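Local coordinates for tartrate dehydrogenase/decarboxylase (Pseudomonas putida, PDB 3FLK), which oxidises tartrate with NAD+, using magnesium or manganese, and also converts meso-tartrate to D-glycerate and oxidatively decarboxylates D-malate to pyruvate, at residues L307-L312 / Q320-D325; K205-M210 / V217-Q222; E331-D336 / S357-R362. The protein carries 1 engineered substitution. One frame throughout, in Å; residues are numbered along the deposited sequence.

Contact 1 of 3, residues L307-L312 / Q320-D325. With SO4 (sulfate ion), chain J.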
loop_
_atom_site.group_PDB
_atom_site.type_symbol
_atom_site.label_atom_id
_atom_site.label_comp_id
_atom_site.label_asym_id
_atom_site.label_seq_id
_atom_site.Cartn_x
_atom_site.Cartn_y
_atom_site.Cartn_z
ATOM N N LEU A 307 4.027 -25.352 5.267
ATOM C CA LEU A 307 2.661 -24.968 5.633
ATOM C C LEU A 307 1.645 -25.997 5.146
ATOM O O LEU A 307 0.675 -26.294 5.845
ATOM C CB LEU A 307 2.307 -23.578 5.083
ATOM C CG LEU A 307 3.096 -22.365 5.591
ATOM C CD1 LEU A 307 2.604 -21.096 4.913
ATOM C CD2 LEU A 307 3.012 -22.229 7.108
HETATM N N MSE A 308 1.886 -26.532 3.950
HETATM C CA MSE A 308 1.038 -27.561 3.352
HETATM C C MSE A 308 0.996 -28.833 4.199
HETATM O O MSE A 308 -0.076 -29.404 4.415
HETATM C CB MSE A 308 1.507 -27.873 1.928
HETATM C CG MSE A 308 0.661 -28.898 1.193
HETATM SE SE MSE A 308 1.064 -28.946 -0.702
HETATM C CE MSE A 308 -0.152 -30.341 -1.229
ATOM N N LEU A 309 2.162 -29.264 4.679
ATOM C CA LEU A 309 2.261 -30.461 5.515
ATOM C C LEU A 309 1.595 -30.246 6.868
ATOM O O LEU A 309 0.919 -31.139 7.380
ATOM C CB LEU A 309 3.723 -30.886 5.701
ATOM C CG LEU A 309 4.508 -31.336 4.463
ATOM C CD1 LEU A 309 5.883 -31.851 4.877
ATOM C CD2 LEU A 309 3.756 -32.398 3.658
ATOM N N GLU A 310 1.788 -29.057 7.434
ATOM C CA GLU A 310 1.153 -28.674 8.690
ATOM C C GLU A 310 -0.375 -28.742 8.569
ATOM O O GLU A 310 -1.049 -29.263 9.461
ATOM C CB GLU A 310 1.609 -27.271 9.108
ATOM C CG GLU A 310 1.242 -26.877 10.537
ATOM C CD GLU A 310 1.763 -25.502 10.922
ATOM O OE1 GLU A 310 1.585 -24.547 10.135
ATOM O OE2 GLU A 310 2.349 -25.371 12.020
ATOM N N PHE A 311 -0.905 -28.236 7.454
ATOM C CA PHE A 311 -2.350 -28.224 7.209
ATOM C C PHE A 311 -2.932 -29.611 6.909
ATOM O O PHE A 311 -4.021 -29.945 7.383
ATOM C CB PHE A 311 -2.704 -27.246 6.082
ATOM C CG PHE A 311 -4.187 -27.045 5.898
ATOM C CD1 PHE A 311 -4.920 -26.297 6.816
ATOM C CD2 PHE A 311 -4.849 -27.609 4.812
ATOM C CE1 PHE A 311 -6.295 -26.113 6.653
ATOM C CE2 PHE A 311 -6.222 -27.430 4.639
ATOM C CZ PHE A 311 -6.944 -26.681 5.563
ATOM N N LEU A 312 -2.211 -30.403 6.118
ATOM C CA LEU A 312 -2.643 -31.760 5.775
ATOM C C LEU A 312 -2.550 -32.727 6.953
ATOM O O LEU A 312 -3.339 -33.668 7.051
ATOM C CB LEU A 312 -1.831 -32.311 4.596
ATOM C CG LEU A 312 -2.121 -31.797 3.182
ATOM C CD1 LEU A 312 -1.134 -32.404 2.199
ATOM C CD2 LEU A 312 -3.556 -32.090 2.749
ATOM N N GLN A 320 3.560 -32.558 11.656
ATOM C CA GLN A 320 3.920 -31.373 12.433
ATOM C C GLN A 320 5.433 -31.276 12.631
ATOM O O GLN A 320 6.006 -30.187 12.534
ATOM C CB GLN A 320 3.199 -31.357 13.784
ATOM C CG GLN A 320 3.344 -30.045 14.554
ATOM C CD GLN A 320 2.811 -28.845 13.782
ATOM O OE1 GLN A 320 1.656 -28.830 13.351
ATOM N NE2 GLN A 320 3.655 -27.833 13.604
ATOM N N ARG A 321 6.067 -32.414 12.902
ATOM C CA ARG A 321 7.519 -32.479 13.058
ATOM C C ARG A 321 8.232 -32.208 11.737
ATOM O O ARG A 321 9.300 -31.599 11.724
ATOM C CB ARG A 321 7.953 -33.835 13.621
ATOM C CG ARG A 321 7.639 -34.029 15.097
ATOM C CD ARG A 321 8.382 -35.236 15.668
ATOM N NE ARG A 321 7.885 -36.503 15.133
ATOM C CZ ARG A 321 6.969 -37.267 15.724
ATOM N NH1 ARG A 321 6.438 -36.903 16.885
ATOM N NH2 ARG A 321 6.587 -38.402 15.155
ATOM N N ALA A 322 7.637 -32.668 10.637
ATOM C CA ALA A 322 8.162 -32.403 9.298
ATOM C C ALA A 322 8.144 -30.905 8.992
ATOM O O ALA A 322 9.131 -30.365 8.490
ATOM C CB ALA A 322 7.383 -33.178 8.250
ATOM N N HIS A 323 7.028 -30.244 9.316
ATOM C CA HIS A 323 6.920 -28.787 9.212
ATOM C C HIS A 323 8.014 -28.099 10.023
ATOM O O HIS A 323 8.732 -27.241 9.505
ATOM C CB HIS A 323 5.542 -28.295 9.679
ATOM C CG HIS A 323 5.485 -26.818 9.929
ATOM N ND1 HIS A 323 5.817 -26.254 11.142
ATOM C CD2 HIS A 323 5.152 -25.788 9.115
ATOM C CE1 HIS A 323 5.688 -24.941 11.066
ATOM N NE2 HIS A 323 5.284 -24.633 9.846
ATOM N N ASP A 324 8.128 -28.485 11.294
ATOM C CA ASP A 324 9.086 -27.884 12.222
ATOM C C ASP A 324 10.536 -28.073 11.773
ATOM O O ASP A 324 11.349 -27.160 11.907
ATOM C CB ASP A 324 8.887 -28.438 13.641
ATOM C CG ASP A 324 7.518 -28.093 14.231
ATOM O OD1 ASP A 324 6.684 -27.458 13.542
ATOM O OD2 ASP A 324 7.274 -28.471 15.398
ATOM N N ASP A 325 10.851 -29.253 11.241
ATOM C CA ASP A 325 12.196 -29.545 10.737
ATOM C C ASP A 325 12.531 -28.739 9.487
ATOM O O ASP A 325 13.680 -28.344 9.289
ATOM C CB ASP A 325 12.368 -31.041 10.461
ATOM C CG ASP A 325 12.660 -31.843 11.723
ATOM O OD1 ASP A 325 12.734 -31.249 12.821
ATOM O OD2 ASP A 325 12.818 -33.075 11.612
HETATM S S SO4 J . 5.359 -21.095 10.557
HETATM O O1 SO4 J . 4.785 -19.784 10.269
HETATM O O2 SO4 J . 4.474 -21.827 11.460
HETATM O O3 SO4 J . 5.516 -21.854 9.321
HETATM O O4 SO4 J . 6.660 -20.919 11.199
HETATM O O HOH W 1 0.341 -30.530 11.690
#
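Gln320 NE2 serves two carboxylates at once. Across the contact it donates to Glu310 OE2 at 3.2 Å, in a nearly straight bond. The acceptor lies in the amide plane and is met on its anti side. Along its own helix Gln320 NE2 also donates to Asp324 OD1 at 3.1 Å, in a more bent bond. Asp324 OD1 takes a second N-H as well, from His323 ND1 at 2.8 Å, and this oxygen lies in the plane of the imidazole. At another point of the ring edge, His323 NE2 donates to O3 of a sulfate ion at 2.8 Å. Trp303 and Arg111 bind the same sulfate, which probably came from the crystallisation liquor.

Glu310 lies over one face of the imidazole. Its carboxylate is stacked 19° from the ring plane, and Glu310 OE2 is 3.5 Å from His323 CE1. It gets there with CG anti to the backbone N (chi1 -168°) and the chain extended beyond. A water donates to both Glu310 O and Gln320 OE1. On the apolar side, Leu309 CD1 meets Ala322 CB at 3.9 Å, next to Leu28 and Leu37. Helices 299-313 and 317-336 form an antiparallel hairpin here, at 162° between the segments. Both imidazole nitrogens act as donors among three anionic groups. His323 is therefore probably protonated, at least with sulfate bound, which would help offset the nearby negative charges.

Contact 2 of 3, residues K205-M210 / V217-Q222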
loop_
_atom_site.group_PDB
_atom_site.type_symbol
_atom_site.label_atom_id
_atom_site.label_comp_id
_atom_site.label_asym_id
_atom_site.label_seq_id
_atom_site.Cartn_x
_atom_site.Cartn_y
_atom_site.Cartn_z
ATOM N N LYS A 205 -17.723 -1.810 10.658
ATOM C CA LYS A 205 -18.922 -2.195 11.406
ATOM C C LYS A 205 -18.919 -3.688 11.742
ATOM O O LYS A 205 -19.211 -4.077 12.877
ATOM C CB LYS A 205 -20.180 -1.823 10.616
ATOM C CG LYS A 205 -21.445 -1.723 11.445
ATOM C CD LYS A 205 -22.611 -1.245 10.590
ATOM C CE LYS A 205 -23.861 -1.024 11.427
ATOM N NZ LYS A 205 -24.926 -0.334 10.641
ATOM N N ARG A 206 -18.577 -4.519 10.759
ATOM C CA ARG A 206 -18.507 -5.965 10.970
ATOM C C ARG A 206 -17.333 -6.366 11.871
ATOM O O ARG A 206 -17.431 -7.342 12.616
ATOM C CB ARG A 206 -18.443 -6.725 9.638
ATOM C CG ARG A 206 -19.650 -6.532 8.701
ATOM C CD ARG A 206 -21.000 -6.677 9.415
ATOM N NE ARG A 206 -21.197 -8.005 9.995
ATOM C CZ ARG A 206 -22.107 -8.297 10.923
ATOM N NH1 ARG A 206 -22.916 -7.353 11.396
ATOM N NH2 ARG A 206 -22.202 -9.536 11.388
ATOM N N THR A 207 -16.235 -5.616 11.795
ATOM C CA THR A 207 -15.066 -5.845 12.653
ATOM C C THR A 207 -15.428 -5.593 14.118
ATOM O O THR A 207 -15.136 -6.421 14.983
ATOM C CB THR A 207 -13.856 -4.974 12.235
ATOM O OG1 THR A 207 -13.597 -5.147 10.836
ATOM C CG2 THR A 207 -12.609 -5.370 13.016
ATOM N N GLU A 208 -16.082 -4.461 14.376
ATOM C CA GLU A 208 -16.596 -4.125 15.708
ATOM C C GLU A 208 -17.528 -5.211 16.237
ATOM O O GLU A 208 -17.431 -5.604 17.399
ATOM C CB GLU A 208 -17.332 -2.784 15.682
ATOM C CG GLU A 208 -16.430 -1.572 15.537
ATOM C CD GLU A 208 -17.194 -0.309 15.161
ATOM O OE1 GLU A 208 -18.259 -0.045 15.767
ATOM O OE2 GLU A 208 -16.720 0.422 14.262
ATOM N N ALA A 209 -18.417 -5.694 15.371
ATOM C CA ALA A 209 -19.357 -6.760 15.712
ATOM C C ALA A 209 -18.651 -8.068 16.072
ATOM O O ALA A 209 -19.057 -8.762 17.007
ATOM C CB ALA A 209 -20.344 -6.981 14.575
HETATM N N MSE A 210 -17.593 -8.401 15.334
HETATM C CA MSE A 210 -16.828 -9.611 15.613
HETATM C C MSE A 210 -15.975 -9.486 16.872
HETATM O O MSE A 210 -15.910 -10.419 17.670
HETATM C CB MSE A 210 -15.957 -10.014 14.419
HETATM C CG MSE A 210 -15.264 -11.369 14.587
HETATM SE SE MSE A 210 -16.456 -12.924 14.547
HETATM C CE MSE A 210 -17.305 -12.831 16.281
ATOM N N VAL A 217 -9.087 -10.697 23.169
ATOM C CA VAL A 217 -8.350 -10.126 22.037
ATOM C C VAL A 217 -8.392 -8.593 21.998
ATOM O O VAL A 217 -9.461 -7.979 21.970
ATOM C CB VAL A 217 -8.816 -10.732 20.681
ATOM C CG1 VAL A 217 -8.046 -10.125 19.511
ATOM C CG2 VAL A 217 -8.644 -12.244 20.689
ATOM N N SER A 218 -7.207 -7.995 22.015
ATOM C CA SER A 218 -7.032 -6.567 21.803
ATOM C C SER A 218 -7.136 -6.287 20.300
ATOM O O SER A 218 -6.587 -7.035 19.489
ATOM C CB SER A 218 -5.659 -6.146 22.334
ATOM O OG SER A 218 -5.362 -4.796 22.029
ATOM N N TRP A 219 -7.849 -5.230 19.922
ATOM C CA TRP A 219 -7.997 -4.912 18.500
ATOM C C TRP A 219 -7.934 -3.420 18.186
ATOM O O TRP A 219 -8.391 -2.584 18.970
ATOM C CB TRP A 219 -9.264 -5.554 17.910
ATOM C CG TRP A 219 -10.523 -4.751 18.092
ATOM C CD1 TRP A 219 -11.300 -4.686 19.216
ATOM C CD2 TRP A 219 -11.155 -3.904 17.118
ATOM N NE1 TRP A 219 -12.371 -3.847 19.004
ATOM C CE2 TRP A 219 -12.308 -3.356 17.726
ATOM C CE3 TRP A 219 -10.857 -3.553 15.794
ATOM C CZ2 TRP A 219 -13.164 -2.474 17.056
ATOM C CZ3 TRP A 219 -11.710 -2.674 15.126
ATOM C CH2 TRP A 219 -12.849 -2.146 15.761
ATOM N N ASP A 220 -7.356 -3.098 17.033
ATOM C CA ASP A 220 -7.338 -1.727 16.532
ATOM C C ASP A 220 -7.549 -1.700 15.018
ATOM O O ASP A 220 -7.318 -2.699 14.328
ATOM C CB ASP A 220 -6.037 -1.011 16.926
ATOM C CG ASP A 220 -4.825 -1.494 16.138
ATOM O OD1 ASP A 220 -4.073 -0.639 15.624
ATOM O OD2 ASP A 220 -4.614 -2.719 16.031
ATOM N N LYS A 221 -8.015 -0.563 14.513
ATOM C CA LYS A 221 -8.130 -0.367 13.075
ATOM C C LYS A 221 -7.225 0.774 12.631
ATOM O O LYS A 221 -7.031 1.755 13.356
ATOM C CB LYS A 221 -9.586 -0.145 12.643
ATOM C CG LYS A 221 -10.222 1.137 13.148
ATOM C CD LYS A 221 -11.676 1.236 12.715
ATOM C CE LYS A 221 -12.218 2.627 12.974
ATOM N NZ LYS A 221 -13.637 2.748 12.553
ATOM N N GLN A 222 -6.645 0.619 11.447
ATOM C CA GLN A 222 -5.731 1.608 10.909
ATOM C C GLN A 222 -6.025 1.808 9.435
ATOM O O GLN A 222 -6.207 0.834 8.696
ATOM C CB GLN A 222 -4.275 1.169 11.112
ATOM C CG GLN A 222 -3.838 1.091 12.575
ATOM C CD GLN A 222 -2.374 0.732 12.758
ATOM O OE1 GLN A 222 -2.002 0.104 13.751
ATOM N NE2 GLN A 222 -1.534 1.134 11.809
#
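The six-membered ring of Trp219 rests obliquely against two successive residues of the helix, Thr207 and Glu208. Thr207 CG2 comes to 3.5 Å from Trp219 CZ3. One residue on, Glu208 CG lies 3.6 Å from Trp219 CH2. The carboxylate of Glu208 is turned 26° from the indole plane, but the methylene does the touching. Even the Glu208 backbone is near, with its CA 4.0 Å from Trp219 CZ2.

Torsions on both sides set this up. Trp219 CG sits between the backbone N and the carbonyl carbon (chi1 85°), and the indole reaches across to the helix. Thr207 has CG2 anti to its own N, which brings the methyl to the ring, while Thr207 OG1 is hydrogen-bonded to Trp203 O one turn back. With an alanine in place of Trp219, the Thr207 methyl and the Glu208 methylene would probably lose their shared partner, and a gap would open between helix and strand.

No salt bridge forms across the contact: Glu208 OE2 and Lys221 NZ are 4.2 Å apart, and Lys221 NZ is paired with Asp204.

The contact belongs to a beta-alpha-beta unit of strand 186-191, helix 199-211 and strand 218-223. The helix and the second strand run antiparallel, with segment axes 10.2 Å apart. Strand 218-223 is the outermost strand at one end of the large mixed sheet within this chain, hydrogen-bonded through its backbone to strand 186-191. Thr207 also touches Ser189 on that strand and Leu172 on helix 165-181, while Arg206 forms a salt bridge with Asp169 of the same helix.

Contact 3 of 3, residues E331-D336 / S357-R362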
loop_
_atom_site.group_PDB
_atom_site.type_symbol
_atom_site.label_atom_id
_atom_site.label_comp_id
_atom_site.label_asym_id
_atom_site.label_seq_id
_atom_site.Cartn_x
_atom_site.Cartn_y
_atom_site.Cartn_z
ATOM N N GLU A 331 15.912 -21.842 8.683
ATOM C CA GLU A 331 16.590 -20.955 9.639
ATOM C C GLU A 331 18.109 -21.128 9.620
ATOM O O GLU A 331 18.849 -20.144 9.587
ATOM C CB GLU A 331 16.076 -21.198 11.064
ATOM C CG GLU A 331 14.679 -20.663 11.354
ATOM C CD GLU A 331 14.038 -21.301 12.586
ATOM O OE1 GLU A 331 14.770 -21.836 13.451
ATOM O OE2 GLU A 331 12.791 -21.273 12.685
ATOM N N ARG A 332 18.559 -22.381 9.640
ATOM C CA ARG A 332 19.991 -22.703 9.685
ATOM C C ARG A 332 20.735 -22.251 8.430
ATOM O O ARG A 332 21.819 -21.673 8.514
ATOM C CB ARG A 332 20.197 -24.203 9.924
ATOM C CG ARG A 332 19.886 -24.644 11.350
ATOM C CD ARG A 332 19.866 -26.155 11.476
ATOM N NE ARG A 332 19.682 -26.586 12.861
ATOM C CZ ARG A 332 20.657 -27.038 13.646
ATOM N NH1 ARG A 332 21.902 -27.132 13.192
ATOM N NH2 ARG A 332 20.385 -27.403 14.891
ATOM N N VAL A 333 20.132 -22.509 7.273
ATOM C CA VAL A 333 20.699 -22.135 5.980
ATOM C C VAL A 333 20.843 -20.610 5.844
ATOM O O VAL A 333 21.867 -20.115 5.357
ATOM C CB VAL A 333 19.871 -22.769 4.829
ATOM C CG1 VAL A 333 19.950 -21.957 3.555
ATOM C CG2 VAL A 333 20.319 -24.210 4.589
ATOM N N ILE A 334 19.827 -19.877 6.299
ATOM C CA ILE A 334 19.869 -18.410 6.331
ATOM C C ILE A 334 20.985 -17.907 7.260
ATOM O O ILE A 334 21.754 -17.014 6.889
ATOM C CB ILE A 334 18.496 -17.802 6.735
ATOM C CG1 ILE A 334 17.473 -17.997 5.609
ATOM C CG2 ILE A 334 18.637 -16.324 7.081
ATOM C CD1 ILE A 334 16.028 -17.660 5.994
ATOM N N ALA A 335 21.074 -18.490 8.455
ATOM C CA ALA A 335 22.139 -18.150 9.406
ATOM C C ALA A 335 23.532 -18.411 8.824
ATOM O O ALA A 335 24.458 -17.631 9.052
ATOM C CB ALA A 335 21.951 -18.908 10.717
ATOM N N ASP A 336 23.662 -19.497 8.061
ATOM C CA ASP A 336 24.927 -19.881 7.416
ATOM C C ASP A 336 25.333 -18.972 6.256
ATOM O O ASP A 336 26.508 -18.919 5.888
ATOM C CB ASP A 336 24.848 -21.322 6.895
ATOM C CG ASP A 336 24.972 -22.356 7.996
ATOM O OD1 ASP A 336 25.443 -22.018 9.106
ATOM O OD2 ASP A 336 24.599 -23.523 7.743
ATOM N N SER A 357 17.730 -29.149 1.955
ATOM C CA SER A 357 17.467 -30.585 1.932
ATOM C C SER A 357 18.510 -31.371 2.737
ATOM O O SER A 357 18.155 -32.248 3.532
ATOM C CB SER A 357 17.409 -31.088 0.486
ATOM O OG SER A 357 16.890 -32.404 0.427
ATOM N N ASP A 358 19.788 -31.043 2.539
ATOM C CA ASP A 358 20.878 -31.698 3.266
ATOM C C ASP A 358 20.855 -31.393 4.762
ATOM O O ASP A 358 21.050 -32.292 5.584
ATOM C CB ASP A 358 22.241 -31.312 2.686
ATOM C CG ASP A 358 23.392 -32.023 3.381
ATOM O OD1 ASP A 358 23.322 -33.263 3.538
ATOM O OD2 ASP A 358 24.364 -31.342 3.776
ATOM N N THR A 359 20.633 -30.126 5.105
ATOM C CA THR A 359 20.530 -29.695 6.500
ATOM C C THR A 359 19.392 -30.435 7.209
ATOM O O THR A 359 19.553 -30.891 8.343
ATOM C CB THR A 359 20.330 -28.163 6.599
ATOM O OG1 THR A 359 21.436 -27.500 5.974
ATOM C CG2 THR A 359 20.232 -27.705 8.046
ATOM N N LEU A 360 18.255 -30.561 6.528
ATOM C CA LEU A 360 17.091 -31.258 7.070
ATOM C C LEU A 360 17.405 -32.726 7.373
ATOM O O LEU A 360 17.068 -33.229 8.447
ATOM C CB LEU A 360 15.902 -31.145 6.109
ATOM C CG LEU A 360 14.526 -31.634 6.574
ATOM C CD1 LEU A 360 13.444 -30.803 5.925
ATOM C CD2 LEU A 360 14.319 -33.108 6.259
ATOM N N ALA A 361 18.054 -33.400 6.426
ATOM C CA ALA A 361 18.420 -34.810 6.589
ATOM C C ALA A 361 19.402 -35.031 7.742
ATOM O O ALA A 361 19.412 -36.098 8.359
ATOM C CB ALA A 361 18.980 -35.372 5.286
ATOM N N ARG A 362 20.205 -34.011 8.039
ATOM C CA ARG A 362 21.228 -34.096 9.084
ATOM C C ARG A 362 20.746 -33.658 10.472
ATOM O O ARG A 362 21.503 -33.735 11.442
ATOM C CB ARG A 362 22.480 -33.308 8.674
ATOM C CG ARG A 362 23.169 -33.864 7.438
ATOM C CD ARG A 362 24.447 -33.112 7.096
ATOM N NE ARG A 362 25.062 -33.635 5.871
ATOM C CZ ARG A 362 25.848 -34.711 5.812
ATOM N NH1 ARG A 362 26.134 -35.405 6.910
ATOM N NH2 ARG A 362 26.353 -35.099 4.645
HETATM O O HOH W 2 22.784 -25.455 7.477
#
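Thr359 packs against Arg332 and Val333 in a small helix-helix contact. It joins helix 317-336 to helix 349-361, the last two helices of this isocitrate/isopropylmalate dehydrogenase fold. The contact lies away from the metal-binding and ligand-binding sites.

The direct contacts are van der Waals. Thr359 CG2 lies 3.8 Å from Arg332 CD and 4.0 Å from Arg332 CB, so the methyl leans on the aliphatic part of the arginine. Thr359 OG1 sits 3.7 Å from Val333 CG2. Thr359 CG2 is anti to its backbone N (OG1 at chi1 -59°), which places methyl and hydroxyl against different neighbours. Val333 continues onto Ala355 and Ile356.

Polar links across the contact run through water. One water donates to Asp336 OD2 at 2.7 Å and to Thr359 OG1 at 2.9 Å. The threonine hydroxyl is also hydrogen-bonded to Ala355 O, one turn back. Arg332 NE is hydrogen-bonded to Asn328 OD1.

A salt bridge lies within the second segment. Arg362 NE faces both oxygens of Asp358 on their syn sides, at 2.9 Å from Asp358 OD1 and 3.2 Å from Asp358 OD2. Asp358 OD2 lies near the guanidinium plane; the shorter bond is tilted from it and more bent.

How the contacts relate
Contact 2 comes first along the chain, then contact 1, then contact 3, each closing before the next opens. Contacts 1 and 3 share helix 317-336. Their centres are about 16 Å apart, and they touch where Leu360 packs on the backbone of Asp325. Together they tie helices 299-313, 317-336 and 349-361 into one group. Contact 2 is separate, centred about 31 Å from contact 1 and 40 Å from contact 3. It packs a helix on strand 218-223, the edge strand at one end of the large mixed sheet. This one is nearer the cofactor: the side chain of Lys221 is about 9 Å from a bound NADH.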